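Local coordinates for ribosomal RNA small subunit methyltransferase D (Haemophilus influenzae, PDB 2IFT), which probably methylates the N2 atom of guanine 966 in 16S rRNA of the assembled 30S particle, using S-adenosyl-L-methionine as methyl donor, at residues F69-S73 with R74-K78. Sequence-based numbering, arbitrary orientation.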
loop_
_atom_site.group_PDB
_atom_site.type_symbol
_atom_site.label_atom_id
_atom_site.label_comp_id
_atom_site.label_asym_id
_atom_site.label_seq_id
_atom_site.Cartn_x
_atom_site.Cartn_y
_atom_site.Cartn_z
ATOM N N PHE A 69 6.721 -1.693 5.135
ATOM C CA PHE A 69 7.953 -1.537 5.900
ATOM C C PHE A 69 8.852 -0.562 5.150
ATOM O O PHE A 69 9.487 0.301 5.757
ATOM C CB PHE A 69 8.658 -2.884 6.069
ATOM C CG PHE A 69 7.971 -3.807 7.038
ATOM C CD1 PHE A 69 7.675 -5.113 6.684
ATOM C CD2 PHE A 69 7.630 -3.370 8.308
ATOM C CE1 PHE A 69 7.048 -5.969 7.582
ATOM C CE2 PHE A 69 7.002 -4.218 9.212
ATOM C CZ PHE A 69 6.711 -5.520 8.847
ATOM N N GLU A 70 8.888 -0.688 3.826
ATOM C CA GLU A 70 9.708 0.202 3.021
ATOM C C GLU A 70 9.291 1.635 3.321
ATOM O O GLU A 70 10.131 2.493 3.585
ATOM C CB GLU A 70 9.514 -0.095 1.539
ATOM C CG GLU A 70 10.630 0.406 0.652
ATOM C CD GLU A 70 11.964 -0.234 0.993
ATOM O OE1 GLU A 70 12.051 -1.487 1.005
ATOM O OE2 GLU A 70 12.929 0.523 1.248
ATOM N N ALA A 71 7.985 1.891 3.290
ATOM C CA ALA A 71 7.465 3.224 3.572
ATOM C C ALA A 71 7.887 3.670 4.968
ATOM O O ALA A 71 8.233 4.835 5.186
ATOM C CB ALA A 71 5.953 3.226 3.459
ATOM N N LEU A 72 7.842 2.743 5.920
ATOM C CA LEU A 72 8.249 3.057 7.279
ATOM C C LEU A 72 9.725 3.429 7.299
ATOM O O LEU A 72 10.108 4.451 7.860
ATOM C CB LEU A 72 8.005 1.867 8.199
ATOM C CG LEU A 72 6.553 1.668 8.632
ATOM C CD1 LEU A 72 6.413 0.339 9.357
ATOM C CD2 LEU A 72 6.129 2.837 9.521
ATOM N N SER A 73 10.550 2.604 6.671
ATOM C CA SER A 73 11.979 2.872 6.627
ATOM C C SER A 73 12.240 4.286 6.122
ATOM O O SER A 73 13.171 4.948 6.570
ATOM C CB SER A 73 12.679 1.871 5.712
ATOM O OG SER A 73 14.061 2.170 5.605
ATOM N N ARG A 74 11.408 4.752 5.198
ATOM C CA ARG A 74 11.588 6.086 4.638
ATOM C C ARG A 74 10.903 7.178 5.444
ATOM O O ARG A 74 10.722 8.289 4.967
ATOM C CB ARG A 74 11.103 6.109 3.190
ATOM C CG ARG A 74 11.584 4.902 2.403
ATOM C CD ARG A 74 11.598 5.147 0.905
ATOM N NE ARG A 74 11.952 3.925 0.184
ATOM C CZ ARG A 74 12.541 3.894 -1.009
ATOM N NH1 ARG A 74 12.856 5.022 -1.634
ATOM N NH2 ARG A 74 12.809 2.728 -1.582
ATOM N N GLN A 75 10.527 6.854 6.673
ATOM C CA GLN A 75 9.889 7.814 7.563
ATOM C C GLN A 75 8.530 8.351 7.153
ATOM O O GLN A 75 8.288 9.557 7.234
ATOM C CB GLN A 75 10.826 8.995 7.825
ATOM C CG GLN A 75 11.806 8.743 8.949
ATOM C CD GLN A 75 12.631 7.507 8.704
ATOM O OE1 GLN A 75 13.449 7.471 7.781
ATOM N NE2 GLN A 75 12.415 6.473 9.516
ATOM N N ALA A 76 7.639 7.468 6.712
ATOM C CA ALA A 76 6.294 7.897 6.355
ATOM C C ALA A 76 5.700 8.290 7.697
ATOM O O ALA A 76 6.133 7.788 8.730
ATOM C CB ALA A 76 5.515 6.743 5.756
ATOM N N LYS A 77 4.731 9.191 7.709
ATOM C CA LYS A 77 4.147 9.571 8.979
ATOM C C LYS A 77 3.500 8.346 9.615
ATOM O O LYS A 77 3.648 8.098 10.810
ATOM C CB LYS A 77 3.099 10.667 8.805
ATOM C CG LYS A 77 2.546 11.128 10.144
ATOM C CD LYS A 77 1.520 12.232 10.011
ATOM C CE LYS A 77 1.016 12.645 11.386
ATOM N NZ LYS A 77 -0.014 13.712 11.303
ATOM N N LYS A 78 2.783 7.572 8.808
ATOM C CA LYS A 78 2.130 6.381 9.321
ATOM C C LYS A 78 1.784 5.368 8.246
ATOM O O LYS A 78 1.452 5.722 7.113
ATOM C CB LYS A 78 0.845 6.751 10.071
ATOM C CG LYS A 78 0.270 5.589 10.877
ATOM C CD LYS A 78 -1.035 5.957 11.573
ATOM C CE LYS A 78 -1.521 4.821 12.460
ATOM N NZ LYS A 78 -2.853 5.105 13.074
#
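Glu70 and Arg74, one helical turn apart, pair through their charged ends: OE2 of Glu70 lies 3.6 Å from NH2 of Arg74, a long salt bridge. The carboxylate oxygen comes to the guanidinium at its edge, near its plane, while the two planes stand 78° apart. With CG beside its own backbone N (chi1 -45°), Arg74 sets CG tightly against O of Glu70, at 3.1 Å; the extended chain from CG to NE then carries the guanidinium to the carboxylate, a span that suits arginine. A carboxylate suits position 70 because it serves several donors: OE1 accepts from N of Ile16, and OE2 has its stronger partner in N of Ala17. Arg74 also makes a cation-pi contact with Phe45; its NE is buried without a partner.

Backbone bonds finish helix 66-73. N of Arg74 donates to O of Glu70 at 3.1 Å, and weakly to O of Ala71. Beyond it the chain forms a Schellman motif: N of Ala76 reaches back to O of Ala71 (3.1 Å), and N of Gln75 binds O of Leu72 (2.7 Å) from above its carbonyl plane. Gln75, the C-prime residue, adopts the left-handed conformation commonly taken there by glycine, and the reversal leads into strand 78-82 of the Rossmann-like methyltransferase sheet.

Apolar contact accompanies the turn. CB of Ala76 meets CB of Ala71 at 4.2 Å; such small side chains probably allow the close return.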